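Local structure of ssDNA binding protein (4PSN) at residues V12-Y17 with D68-Q73; F124-V129 with Y139-R144; A150-P155 with N214-L219; R163-E168 with V210-E215; T170-K175 with R196-A201. The protein binds single-stranded DNA, probably by entrapping it in a tunnel system formed between the subunits of its four-chain assembly. All coordinates share one frame; numbering follows the deposited sequence.

Contact 1 of 5, residues V12-Y17 with D68-Q73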
# COMPACT_ATOMS: atom_id res chain seq x y z
N VAL C 12 6.03 -10.05 0.76
CA VAL C 12 6.22 -9.81 2.19
C VAL C 12 7.46 -10.53 2.72
O VAL C 12 7.77 -11.63 2.27
CB VAL C 12 4.92 -10.18 2.98
CG1 VAL C 12 4.68 -11.68 2.92
CG2 VAL C 12 5.00 -9.69 4.43
N ILE C 13 8.20 -9.91 3.64
CA ILE C 13 9.31 -10.62 4.28
C ILE C 13 8.74 -11.84 5.00
O ILE C 13 7.69 -11.77 5.63
CB ILE C 13 10.09 -9.74 5.28
CG1 ILE C 13 10.73 -8.54 4.58
CG2 ILE C 13 11.23 -10.53 5.92
CD1 ILE C 13 12.04 -8.89 3.87
N ALA C 14 9.44 -12.97 4.94
CA ALA C 14 8.85 -14.21 5.42
C ALA C 14 8.38 -14.10 6.87
O ALA C 14 7.32 -14.61 7.23
CB ALA C 14 9.81 -15.37 5.24
N ALA C 15 9.17 -13.43 7.71
CA ALA C 15 8.84 -13.34 9.14
C ALA C 15 7.51 -12.64 9.39
O ALA C 15 6.97 -12.68 10.50
CB ALA C 15 9.96 -12.64 9.90
N GLY C 16 6.97 -11.99 8.37
CA GLY C 16 5.76 -11.22 8.57
C GLY C 16 4.56 -11.77 7.86
O GLY C 16 3.52 -11.10 7.80
N TYR C 17 4.69 -12.98 7.31
CA TYR C 17 3.61 -13.53 6.50
C TYR C 17 2.32 -13.73 7.31
O TYR C 17 1.23 -13.48 6.80
CB TYR C 17 4.02 -14.85 5.80
CG TYR C 17 3.90 -16.06 6.71
CD1 TYR C 17 2.66 -16.68 6.91
CD2 TYR C 17 5.01 -16.58 7.36
CE1 TYR C 17 2.54 -17.76 7.75
CE2 TYR C 17 4.90 -17.66 8.21
CZ TYR C 17 3.66 -18.25 8.39
OH TYR C 17 3.53 -19.33 9.22
N ASP C 68 13.90 -13.93 4.05
CA ASP C 68 13.60 -14.09 2.64
C ASP C 68 12.27 -13.38 2.35
O ASP C 68 11.63 -12.84 3.25
CB ASP C 68 13.50 -15.56 2.28
CG ASP C 68 14.84 -16.26 2.29
OD1 ASP C 68 15.91 -15.60 2.18
OD2 ASP C 68 14.81 -17.50 2.36
N VAL C 69 11.87 -13.35 1.08
CA VAL C 69 10.60 -12.72 0.69
C VAL C 69 9.68 -13.80 0.13
O VAL C 69 10.14 -14.71 -0.56
CB VAL C 69 10.83 -11.63 -0.35
CG1 VAL C 69 9.51 -11.17 -0.98
CG2 VAL C 69 11.57 -10.44 0.28
N VAL C 70 8.40 -13.74 0.46
CA VAL C 70 7.43 -14.69 -0.06
C VAL C 70 6.22 -13.94 -0.59
O VAL C 70 6.03 -12.77 -0.30
CB VAL C 70 6.93 -15.65 1.03
CG1 VAL C 70 8.05 -16.60 1.46
CG2 VAL C 70 6.39 -14.85 2.22
N ARG C 71 5.40 -14.63 -1.36
CA ARG C 71 4.13 -14.07 -1.81
C ARG C 71 3.20 -15.26 -1.90
O ARG C 71 3.56 -16.29 -2.46
CB ARG C 71 4.29 -13.41 -3.19
CG ARG C 71 2.98 -12.80 -3.73
CD ARG C 71 3.26 -11.71 -4.78
NE ARG C 71 3.83 -12.28 -6.01
CZ ARG C 71 4.28 -11.57 -7.04
NH1 ARG C 71 4.77 -12.20 -8.10
NH2 ARG C 71 4.23 -10.24 -7.02
N ILE C 72 2.01 -15.13 -1.33
CA ILE C 72 1.12 -16.26 -1.16
C ILE C 72 -0.27 -15.89 -1.61
O ILE C 72 -0.71 -14.77 -1.43
CB ILE C 72 1.04 -16.68 0.35
CG1 ILE C 72 2.43 -17.01 0.87
CG2 ILE C 72 0.10 -17.87 0.53
CD1 ILE C 72 2.49 -17.23 2.35
N GLN C 73 -0.95 -16.84 -2.23
CA GLN C 73 -2.32 -16.62 -2.60
C GLN C 73 -3.05 -17.94 -2.52
O GLN C 73 -2.47 -19.00 -2.76
CB GLN C 73 -2.43 -15.99 -4.00
CG GLN C 73 -2.04 -16.89 -5.15
CD GLN C 73 -2.49 -16.31 -6.49
OE1 GLN C 73 -2.01 -15.25 -6.90
NE2 GLN C 73 -3.44 -16.99 -7.15

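Contact 2 of 5, residues F124-V129 with Y139-R144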
# COMPACT_ATOMS: atom_id res chain seq x y z
N PHE C 124 21.37 3.93 -27.79
CA PHE C 124 20.45 2.96 -28.35
C PHE C 124 20.92 2.56 -29.74
O PHE C 124 21.64 3.31 -30.41
CB PHE C 124 19.03 3.56 -28.44
CG PHE C 124 18.41 3.89 -27.09
CD1 PHE C 124 17.92 2.88 -26.27
CD2 PHE C 124 18.31 5.20 -26.65
CE1 PHE C 124 17.34 3.16 -25.03
CE2 PHE C 124 17.75 5.50 -25.40
CZ PHE C 124 17.26 4.48 -24.59
N THR C 125 20.52 1.37 -30.18
CA THR C 125 20.68 0.95 -31.57
C THR C 125 19.28 0.64 -32.13
O THR C 125 18.32 0.58 -31.38
CB THR C 125 21.60 -0.28 -31.69
OG1 THR C 125 21.01 -1.39 -31.01
CG2 THR C 125 23.00 0.02 -31.09
N VAL C 126 19.15 0.46 -33.43
CA VAL C 126 17.85 0.21 -34.03
C VAL C 126 17.97 -0.82 -35.12
O VAL C 126 19.06 -1.07 -35.65
CB VAL C 126 17.23 1.48 -34.68
CG1 VAL C 126 16.99 2.58 -33.64
CG2 VAL C 126 18.09 1.98 -35.83
N GLU C 127 16.84 -1.42 -35.47
CA GLU C 127 16.77 -2.29 -36.63
C GLU C 127 15.43 -2.04 -37.29
O GLU C 127 14.40 -2.01 -36.60
CB GLU C 127 16.90 -3.76 -36.21
CG GLU C 127 17.40 -4.68 -37.31
CD GLU C 127 18.79 -4.31 -37.81
OE1 GLU C 127 18.90 -3.75 -38.94
OE2 GLU C 127 19.78 -4.57 -37.09
N LYS C 128 15.44 -1.84 -38.60
CA LYS C 128 14.22 -1.62 -39.36
C LYS C 128 13.31 -2.85 -39.28
O LYS C 128 13.77 -3.99 -39.43
CB LYS C 128 14.53 -1.28 -40.83
CG LYS C 128 13.28 -1.04 -41.68
CD LYS C 128 13.60 -0.27 -42.96
CE LYS C 128 14.84 -0.80 -43.66
NZ LYS C 128 15.12 -0.09 -44.95
N VAL C 129 12.04 -2.60 -38.98
CA VAL C 129 11.02 -3.65 -38.94
C VAL C 129 10.25 -3.72 -40.25
O VAL C 129 10.03 -4.80 -40.78
CB VAL C 129 9.99 -3.37 -37.84
CG1 VAL C 129 8.89 -4.44 -37.86
CG2 VAL C 129 10.65 -3.29 -36.49
N TYR C 139 10.98 1.13 -36.75
CA TYR C 139 12.22 0.55 -36.27
C TYR C 139 12.02 0.00 -34.88
O TYR C 139 11.32 0.61 -34.06
CB TYR C 139 13.34 1.60 -36.19
CG TYR C 139 13.68 2.22 -37.50
CD1 TYR C 139 14.76 1.76 -38.26
CD2 TYR C 139 12.92 3.25 -37.99
CE1 TYR C 139 15.06 2.33 -39.47
CE2 TYR C 139 13.21 3.82 -39.19
CZ TYR C 139 14.28 3.36 -39.93
OH TYR C 139 14.55 3.95 -41.14
N ARG C 140 12.62 -1.15 -34.61
CA ARG C 140 12.80 -1.59 -33.23
C ARG C 140 13.98 -0.86 -32.60
O ARG C 140 15.00 -0.62 -33.25
CB ARG C 140 13.07 -3.10 -33.18
CG ARG C 140 11.84 -3.98 -33.35
CD ARG C 140 12.18 -5.44 -33.01
NE ARG C 140 13.56 -5.76 -33.37
CZ ARG C 140 13.94 -6.28 -34.53
NH1 ARG C 140 13.03 -6.55 -35.47
NH2 ARG C 140 15.23 -6.53 -34.78
N ILE C 141 13.84 -0.51 -31.32
CA ILE C 141 14.93 0.08 -30.57
C ILE C 141 15.49 -0.96 -29.60
O ILE C 141 14.73 -1.68 -28.97
CB ILE C 141 14.46 1.30 -29.78
CG1 ILE C 141 13.81 2.33 -30.71
CG2 ILE C 141 15.63 1.96 -29.06
CD1 ILE C 141 13.18 3.52 -29.97
N MSE C 142 16.81 -1.04 -29.51
CA MSE C 142 17.49 -1.96 -28.63
C MSE C 142 18.42 -1.23 -27.68
O MSE C 142 18.97 -0.18 -28.01
CB MSE C 142 18.35 -2.87 -29.48
CG MSE C 142 18.06 -2.66 -30.93
SE MSE C 142 17.13 -4.19 -31.59
CE MSE C 142 18.71 -5.26 -31.82
N TYR C 143 18.62 -1.83 -26.51
CA TYR C 143 19.57 -1.38 -25.52
C TYR C 143 20.25 -2.66 -25.02
O TYR C 143 19.57 -3.63 -24.68
CB TYR C 143 18.86 -0.65 -24.36
CG TYR C 143 19.86 -0.03 -23.42
CD1 TYR C 143 20.76 0.92 -23.89
CD2 TYR C 143 19.95 -0.42 -22.08
CE1 TYR C 143 21.70 1.48 -23.06
CE2 TYR C 143 20.90 0.15 -21.23
CZ TYR C 143 21.77 1.11 -21.74
OH TYR C 143 22.72 1.70 -20.96
N ARG C 144 21.58 -2.68 -25.01
CA ARG C 144 22.31 -3.89 -24.62
C ARG C 144 21.93 -5.10 -25.49
O ARG C 144 21.89 -6.22 -25.01
CB ARG C 144 22.06 -4.21 -23.12
CG ARG C 144 22.33 -3.05 -22.17
CD ARG C 144 22.18 -3.43 -20.69
NE ARG C 144 23.33 -4.19 -20.17
CZ ARG C 144 23.32 -5.50 -19.92
NH1 ARG C 144 24.41 -6.09 -19.45
NH2 ARG C 144 22.24 -6.23 -20.16

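Contact 3 of 5, residues A150-P155 with N214-L219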
# COMPACT_ATOMS: atom_id res chain seq x y z
N ALA C 150 10.35 1.03 -29.76
CA ALA C 150 10.07 1.20 -31.18
C ALA C 150 9.99 2.67 -31.53
O ALA C 150 9.70 3.51 -30.68
CB ALA C 150 8.75 0.51 -31.57
N LEU C 151 10.22 2.96 -32.80
CA LEU C 151 10.26 4.32 -33.27
C LEU C 151 9.50 4.29 -34.57
O LEU C 151 9.59 3.32 -35.30
CB LEU C 151 11.71 4.66 -33.55
CG LEU C 151 12.03 6.07 -33.98
CD1 LEU C 151 12.62 6.78 -32.80
CD2 LEU C 151 13.00 6.01 -35.12
N ILE C 152 8.76 5.35 -34.87
CA ILE C 152 8.10 5.42 -36.16
C ILE C 152 8.45 6.73 -36.84
O ILE C 152 8.42 7.80 -36.24
CB ILE C 152 6.57 5.25 -36.04
CG1 ILE C 152 5.90 5.36 -37.41
CG2 ILE C 152 5.97 6.27 -35.05
CD1 ILE C 152 4.45 4.82 -37.39
N VAL C 153 8.80 6.64 -38.12
CA VAL C 153 9.24 7.79 -38.87
C VAL C 153 8.33 8.05 -40.06
O VAL C 153 8.11 7.16 -40.90
CB VAL C 153 10.68 7.56 -39.40
CG1 VAL C 153 11.13 8.76 -40.27
CG2 VAL C 153 11.62 7.36 -38.22
N THR C 154 7.79 9.26 -40.14
CA THR C 154 6.93 9.61 -41.26
C THR C 154 7.65 10.58 -42.19
O THR C 154 7.89 11.72 -41.82
CB THR C 154 5.61 10.28 -40.78
OG1 THR C 154 4.98 9.47 -39.78
CG2 THR C 154 4.65 10.48 -41.96
N PRO C 155 8.02 10.13 -43.38
CA PRO C 155 8.73 11.01 -44.30
C PRO C 155 7.81 12.13 -44.78
O PRO C 155 6.66 11.89 -45.13
CB PRO C 155 9.12 10.08 -45.46
CG PRO C 155 9.04 8.68 -44.88
CD PRO C 155 7.93 8.75 -43.88
N ASN C 214 3.70 -0.87 -28.43
CA ASN C 214 2.75 -1.81 -29.04
C ASN C 214 1.92 -1.21 -30.17
O ASN C 214 1.70 -1.86 -31.19
CB ASN C 214 1.82 -2.41 -27.98
CG ASN C 214 2.51 -3.47 -27.15
OD1 ASN C 214 3.51 -4.06 -27.58
ND2 ASN C 214 1.98 -3.73 -25.95
N GLU C 215 1.47 0.03 -30.00
CA GLU C 215 0.68 0.67 -31.03
C GLU C 215 1.53 0.90 -32.28
O GLU C 215 1.05 0.79 -33.40
CB GLU C 215 0.09 2.00 -30.57
CG GLU C 215 -0.70 2.68 -31.70
CD GLU C 215 -1.28 4.03 -31.32
OE1 GLU C 215 -1.13 4.45 -30.15
OE2 GLU C 215 -1.90 4.68 -32.20
N ILE C 216 2.80 1.22 -32.07
CA ILE C 216 3.70 1.40 -33.21
C ILE C 216 3.99 0.06 -33.88
O ILE C 216 3.92 -0.07 -35.09
CB ILE C 216 5.04 2.03 -32.80
CG1 ILE C 216 4.84 3.50 -32.42
CG2 ILE C 216 6.06 1.87 -33.92
CD1 ILE C 216 6.13 4.18 -31.93
N LEU C 217 4.33 -0.96 -33.10
CA LEU C 217 4.60 -2.24 -33.73
C LEU C 217 3.37 -2.84 -34.45
O LEU C 217 3.51 -3.51 -35.47
CB LEU C 217 5.19 -3.24 -32.72
CG LEU C 217 6.60 -2.87 -32.23
CD1 LEU C 217 7.05 -3.80 -31.13
CD2 LEU C 217 7.62 -2.84 -33.40
N SER C 218 2.18 -2.57 -33.93
CA SER C 218 0.95 -3.10 -34.54
C SER C 218 0.69 -2.51 -35.93
O SER C 218 -0.03 -3.10 -36.73
CB SER C 218 -0.27 -2.87 -33.63
OG SER C 218 -0.68 -1.52 -33.65
N LEU C 219 1.27 -1.35 -36.22
CA LEU C 219 1.05 -0.70 -37.51
C LEU C 219 1.84 -1.36 -38.62
O LEU C 219 1.58 -1.11 -39.80
CB LEU C 219 1.42 0.77 -37.46
CG LEU C 219 0.56 1.58 -36.51
CD1 LEU C 219 1.07 3.01 -36.40
CD2 LEU C 219 -0.86 1.53 -37.03

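Contact 4 of 5, residues R163-E168 with V210-E215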
# COMPACT_ATOMS: atom_id res chain seq x y z
N ARG C 163 8.61 9.78 -33.78
CA ARG C 163 8.16 9.58 -32.40
C ARG C 163 8.42 8.14 -31.99
O ARG C 163 8.67 7.30 -32.84
CB ARG C 163 6.69 9.97 -32.19
CG ARG C 163 5.68 9.46 -33.20
CD ARG C 163 5.82 10.22 -34.51
NE ARG C 163 4.64 10.16 -35.36
CZ ARG C 163 4.68 9.87 -36.66
NH1 ARG C 163 3.55 9.84 -37.37
NH2 ARG C 163 5.84 9.60 -37.26
N GLY C 164 8.37 7.86 -30.71
CA GLY C 164 8.67 6.51 -30.28
C GLY C 164 8.74 6.42 -28.78
O GLY C 164 8.40 7.37 -28.09
N ALA C 165 9.17 5.26 -28.29
CA ALA C 165 9.17 5.01 -26.86
C ALA C 165 10.13 3.87 -26.56
O ALA C 165 10.30 3.00 -27.41
CB ALA C 165 7.75 4.62 -26.42
N VAL C 166 10.73 3.88 -25.37
CA VAL C 166 11.47 2.71 -24.86
C VAL C 166 11.06 2.47 -23.42
O VAL C 166 10.59 3.38 -22.72
CB VAL C 166 13.01 2.92 -24.93
CG1 VAL C 166 13.49 3.12 -26.39
CG2 VAL C 166 13.43 4.09 -24.08
N VAL C 167 11.22 1.24 -22.95
CA VAL C 167 10.87 0.90 -21.58
C VAL C 167 12.11 0.72 -20.71
O VAL C 167 12.02 0.77 -19.48
CB VAL C 167 10.01 -0.38 -21.52
CG1 VAL C 167 8.75 -0.21 -22.33
CG2 VAL C 167 10.82 -1.58 -22.02
N GLU C 168 13.26 0.52 -21.34
CA GLU C 168 14.52 0.36 -20.61
C GLU C 168 15.56 1.20 -21.33
O GLU C 168 15.46 1.37 -22.54
CB GLU C 168 15.00 -1.10 -20.64
CG GLU C 168 14.12 -2.07 -19.84
CD GLU C 168 14.48 -3.53 -20.12
OE1 GLU C 168 15.49 -3.79 -20.82
OE2 GLU C 168 13.74 -4.42 -19.65
N VAL C 210 4.97 1.27 -22.78
CA VAL C 210 4.59 -0.03 -23.36
C VAL C 210 3.48 0.13 -24.40
O VAL C 210 3.53 -0.45 -25.49
CB VAL C 210 4.16 -1.07 -22.28
CG1 VAL C 210 3.55 -2.32 -22.92
CG2 VAL C 210 5.34 -1.47 -21.39
N ARG C 211 2.48 0.93 -24.06
CA ARG C 211 1.34 1.15 -24.95
C ARG C 211 1.77 1.77 -26.29
O ARG C 211 1.29 1.37 -27.36
CB ARG C 211 0.32 2.06 -24.25
CG ARG C 211 -0.90 2.40 -25.07
CD ARG C 211 -2.11 1.61 -24.61
NE ARG C 211 -2.38 1.76 -23.17
CZ ARG C 211 -2.97 0.82 -22.44
NH1 ARG C 211 -3.34 -0.32 -23.01
NH2 ARG C 211 -3.18 0.99 -21.14
N VAL C 212 2.68 2.74 -26.24
CA VAL C 212 3.16 3.38 -27.47
C VAL C 212 3.95 2.40 -28.35
O VAL C 212 3.77 2.33 -29.57
CB VAL C 212 3.99 4.64 -27.16
CG1 VAL C 212 4.76 5.11 -28.41
CG2 VAL C 212 3.09 5.77 -26.62
N VAL C 213 4.84 1.63 -27.72
CA VAL C 213 5.62 0.62 -28.43
C VAL C 213 4.68 -0.35 -29.15
O VAL C 213 4.84 -0.62 -30.34
CB VAL C 213 6.56 -0.13 -27.46
CG1 VAL C 213 7.27 -1.31 -28.15
CG2 VAL C 213 7.57 0.83 -26.87
N ASN C 214 3.70 -0.87 -28.43
CA ASN C 214 2.75 -1.81 -29.04
C ASN C 214 1.92 -1.21 -30.17
O ASN C 214 1.70 -1.86 -31.19
CB ASN C 214 1.82 -2.41 -27.98
CG ASN C 214 2.51 -3.47 -27.15
OD1 ASN C 214 3.51 -4.06 -27.58
ND2 ASN C 214 1.98 -3.73 -25.95
N GLU C 215 1.47 0.03 -30.00
CA GLU C 215 0.68 0.67 -31.03
C GLU C 215 1.53 0.90 -32.28
O GLU C 215 1.05 0.79 -33.40
CB GLU C 215 0.09 2.00 -30.57
CG GLU C 215 -0.70 2.68 -31.70
CD GLU C 215 -1.28 4.03 -31.32
OE1 GLU C 215 -1.13 4.45 -30.15
OE2 GLU C 215 -1.90 4.68 -32.20

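Contact 5 of 5, residues T170-K175 with R196-A201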
# COMPACT_ATOMS: atom_id res chain seq x y z
N THR C 170 15.14 3.14 -18.81
CA THR C 170 14.14 3.87 -18.05
C THR C 170 13.04 4.23 -19.05
O THR C 170 13.32 4.39 -20.23
CB THR C 170 14.75 5.14 -17.40
OG1 THR C 170 13.83 5.66 -16.43
CG2 THR C 170 15.08 6.21 -18.45
N PRO C 171 11.78 4.27 -18.60
CA PRO C 171 10.71 4.49 -19.59
C PRO C 171 10.72 5.92 -20.16
O PRO C 171 10.62 6.90 -19.40
CB PRO C 171 9.43 4.20 -18.80
CG PRO C 171 9.88 3.33 -17.63
CD PRO C 171 11.24 3.91 -17.28
N LEU C 172 10.81 6.01 -21.48
CA LEU C 172 10.94 7.29 -22.19
C LEU C 172 10.03 7.38 -23.39
O LEU C 172 9.88 6.42 -24.15
CB LEU C 172 12.37 7.51 -22.68
CG LEU C 172 13.46 7.59 -21.62
CD1 LEU C 172 14.82 7.53 -22.28
CD2 LEU C 172 13.29 8.88 -20.82
N LEU C 173 9.41 8.54 -23.56
CA LEU C 173 8.53 8.79 -24.68
C LEU C 173 9.09 9.93 -25.53
O LEU C 173 9.27 11.04 -25.04
CB LEU C 173 7.13 9.13 -24.19
CG LEU C 173 6.05 8.09 -24.49
CD1 LEU C 173 6.48 6.73 -24.02
CD2 LEU C 173 4.73 8.49 -23.84
N LEU C 174 9.38 9.64 -26.79
CA LEU C 174 9.80 10.68 -27.72
C LEU C 174 8.54 11.21 -28.40
O LEU C 174 7.90 10.48 -29.16
CB LEU C 174 10.78 10.11 -28.74
CG LEU C 174 11.28 11.06 -29.83
CD1 LEU C 174 12.22 12.09 -29.24
CD2 LEU C 174 11.96 10.27 -30.95
N LYS C 175 8.18 12.45 -28.09
CA LYS C 175 7.02 13.13 -28.68
C LYS C 175 7.28 13.50 -30.14
O LYS C 175 8.43 13.60 -30.55
CB LYS C 175 6.72 14.42 -27.92
CG LYS C 175 6.74 14.29 -26.41
CD LYS C 175 5.50 13.59 -25.92
CE LYS C 175 5.36 13.73 -24.42
NZ LYS C 175 3.94 13.69 -24.02
N ARG C 196 20.56 10.66 -29.53
CA ARG C 196 20.44 12.10 -29.34
C ARG C 196 18.97 12.52 -29.13
O ARG C 196 18.65 13.32 -28.25
CB ARG C 196 21.04 12.82 -30.55
CG ARG C 196 20.66 14.28 -30.73
CD ARG C 196 21.21 15.14 -29.61
NE ARG C 196 22.26 14.42 -28.89
CZ ARG C 196 23.53 14.81 -28.82
NH1 ARG C 196 24.41 14.08 -28.15
NH2 ARG C 196 23.92 15.93 -29.41
N LEU C 197 18.07 11.96 -29.92
CA LEU C 197 16.65 12.28 -29.78
C LEU C 197 16.10 11.87 -28.42
O LEU C 197 15.37 12.63 -27.79
CB LEU C 197 15.85 11.64 -30.91
CG LEU C 197 16.05 12.31 -32.27
CD1 LEU C 197 15.46 11.47 -33.39
CD2 LEU C 197 15.45 13.72 -32.27
N PHE C 198 16.46 10.68 -27.96
CA PHE C 198 15.92 10.20 -26.70
C PHE C 198 16.53 10.88 -25.47
O PHE C 198 15.96 10.80 -24.38
CB PHE C 198 16.03 8.67 -26.59
CG PHE C 198 14.82 7.95 -27.14
CD1 PHE C 198 13.73 7.69 -26.33
CD2 PHE C 198 14.77 7.57 -28.48
CE1 PHE C 198 12.60 7.05 -26.83
CE2 PHE C 198 13.64 6.93 -29.00
CZ PHE C 198 12.55 6.67 -28.17
N SER C 199 17.67 11.55 -25.65
CA SER C 199 18.25 12.33 -24.56
C SER C 199 17.35 13.52 -24.15
O SER C 199 17.55 14.12 -23.11
CB SER C 199 19.65 12.84 -24.93
OG SER C 199 19.55 13.94 -25.82
N GLU C 200 16.38 13.85 -24.99
CA GLU C 200 15.43 14.92 -24.66
C GLU C 200 14.00 14.39 -24.55
O GLU C 200 13.04 15.15 -24.49
CB GLU C 200 15.49 16.02 -25.73
CG GLU C 200 16.80 16.77 -25.75
CD GLU C 200 16.78 17.95 -26.71
OE1 GLU C 200 16.50 17.74 -27.92
OE2 GLU C 200 17.04 19.08 -26.25
N ALA C 201 13.87 13.07 -24.55
CA ALA C 201 12.56 12.44 -24.48
C ALA C 201 11.92 12.66 -23.10
O ALA C 201 12.61 12.98 -22.13
CB ALA C 201 12.70 10.94 -24.76

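Contact 1 of 5, residues V12-Y17 with D68-Q73
Val12 and Val70 form a hydrogen-bonded pair of the N-terminal antiparallel sheet, where strand 6-13 flanks strand 69-78. Val12 N gives its hydrogen to Val70 O at 2.9 Å, and Val70 N returns one to Val12 O. Ala14, just past the strand, adds a third backbone bond from its N to Asp68 O at 2.8 Å. Gly16 holds the N-cap position of the next helix.

Ile13 can be followed outward. Its CB lies 4.0 Å from Asp68 O. The CG2 branch comes closer to that same oxygen, at 3.6 Å. The other branch, through CG1, sits beside the backbone N (chi1 -62°) and carries CD1 to 3.9 Å from Val69 CG2. Trp95 of a second subunit packs on both Ile13 and Val69, so the strand edge also lies at a subunit interface.

Past the strand end, Tyr17 CB approaches Val70 CG2 at 4.3 Å. The helix 40-61 covers the tyrosine further out. Val70 CG2 also meets Val12 CG1 at 3.7 Å.

Contact 2 of 5, residues F124-V129 with Y139-R144
Phe124 and Ile141 cross at a slant, with ring atom CD1 of Phe124 3.7 Å from Ile141 CG2. The phenylalanine CG sits beside its backbone N (chi1 -64°), and Met142 O lies at the ring edge, in its plane. The Phe124 and Tyr143 rings are oblique, their centroids 5.7 Å apart and their planes at 58°. An alanine in place of Phe124 would probably leave Ile141 CG2 and Tyr143 CB without the ring they touch and open a gap beside Phe198, whose ring meets that of Phe124.

Along the same face the Val126 side chain slants against Tyr139, its CG2 4.1 Å from Tyr139 CD1. That ring atom also lies 3.6 Å from Lys128 CA. Tyr139 OH and Lys128 NZ both reach Asp187, by a hydrogen bond and a salt bridge.

The other face carries Thr125 with Met142, deposited as selenomethionine, and Glu127 with Arg140. Thr125 OG1 is 3.2 Å from Met142 CG, the two side chains nearly perpendicular. Arg140 NH2 lies 3.5 Å from Glu127 CB, yet its charge does not meet the carboxylate. The Val129 side chain crosses Arg140 at about a right angle, its CG2 3.4 Å from Arg140 CG.

Four backbone hydrogen bonds join the two segments, two between Thr125 and Met142 and two between Glu127 and Arg140. This is the regular ladder of an antiparallel beta hairpin, at the edge of the C-terminal sheet.

Contact 3 of 5, residues A150-P155 with N214-L219
Ile152 and Ile216 pack where helix 206-218 lies on the C-terminal antiparallel sheet, against strand 146-155. The strand and helix segments run at 56° to each other, with 8.0 Å between their axes. The joint is apolar.

The two isoleucines use different conformations. Ile152 holds CG1 anti to the backbone N (chi1 179°) and CG2 between the N and the carbonyl carbon. The two branches therefore reach different partners: CG2 lies 3.8 Å from Ile216 CD1, while CD1 extends to Leu219 CD1 at 4.0 Å. Ile216 is turned differently: CG2 is anti to the backbone N and CG1 is beside it (chi1 -71°). Its CG2 faces Ala150 CB at 3.8 Å. Ile216 thus spans the two strand residues that point at the helix.

Leu151, between them, points away and packs on Val190 and Phe198 of helix 186-198, so the sheet is covered by helices on both faces. On the helix side, Arg176 of the fourth subunit packs on Ile152 and Leu219. A bound imidazole lies about 4 Å from the Leu219 side chain. It probably came from the crystallisation liquor.

Beside Ile216, Leu217 CD2 comes to 4.0 Å from Ala150 CB.

Contact 4 of 5, residues R163-E168 with V210-E215
Ala165 presents its peptide carbonyl to Val213. No aromatic ring takes part here, and the flat groups that meet the helix are backbone peptides. Val213 CG2 lies 3.5 Å from Ala165 O. At the preceding peptide, Val212 CG1 lies 4.2 Å from Gly164 C.

The alanine methyl is the centre of the contact. Ala165 CB points at the helix and is touched by two valines, Val212 CG1 at 3.6 Å and Val213 CG2 at 3.8 Å. The valines offer different branches. CG1 of Val212 is anti to its backbone N (chi1 166°), whereas the Val213 methyl that touches, CG2, sits beside the N. A side chain as short as alanine lets the helix come close, and the axes of strand 163-166 and helix 210-215 pass 7.1 Å apart at 125°. Val167 CG1 extends the apolar line to Val210 CG2, though Val167 has a second conformer and this touch is less certain.

Strand 159-166 runs between strands 146-155 and 172-180, and both also meet the helix. Val213 packs on Ala150 of the first, and Leu173 of the second touches helix 206-218. Between strands, Ala165 touches Leu173. Val166 points the other way, to Val148 and Leu172. The outer side of helix 206-218 faces the fourth subunit, where Arg211 forms a salt bridge with Glu208 of that chain, and Glu215 with its Arg163.

Contact 5 of 5, residues T170-K175 with R196-A201
Leu174 lies against Phe198 where the end of helix 186-198 meets strand 172-180 of the C-terminal antiparallel sheet. Leu174, Phe198 and Leu172 have the most surface buried by this contact.

Leu174 CB stands over one face of the phenylalanine ring in a CH-pi contact. It is 4.2 Å from the Phe198 ring centroid and 22° off the ring normal, displaced toward the rim. The Leu174 chain leaves anti to its backbone N (chi1 178°), which takes CD1 past the ring to the helix backbone, 3.5 Å from Leu197 O. The same methyl touches Leu197 CB at 4.0 Å.

Leu172 meets the ring differently. Its carbonyl oxygen lies in the ring plane at the edge, 3.9 Å from Phe198 CE1, and its CB touches CD1 at the same distance. The ring is thus fitted against two strand residues, and it also meets Val166, Leu151 and the Phe124 ring. A serine at Phe198 would probably leave a gap beside Leu174 CB, where the ring face had been, and strip Leu172 of its aromatic neighbour.

A type I turn from Phe198 to Ala201 brings the chain back to the strand, where Leu173 is backbone hydrogen-bonded to Gln202 of strand 202-203. Ala201 CB rests on the strand, 4.0 Å from Leu172 CB and 3.4 Å from Leu173 O.

Contact 1 belongs to the N-terminal part of the chain. Its centre is 34 to 41 Å from the others, which lie in the C-terminal domain. Contacts 3 and 4, with centres 9 Å apart, share helix 206-218 on one face of the six-stranded sheet. Contact 5 places helix 186-198 on the other face, and Phe198 meets Phe124 and Ile141 of contact 2. Backbone pairing joins contacts 4 and 5 through Gly164 O and Leu174 N, 2.8 Å apart. Contacts 1, 2, 4 and 5 reach the second subunit, contact 4 only through Glu168; contacts 3, 4 and 5 touch the fourth. Bound glycerol, probably from the crystallisation liquor, lies about 4 Å from the Val212 and Leu173 side chains.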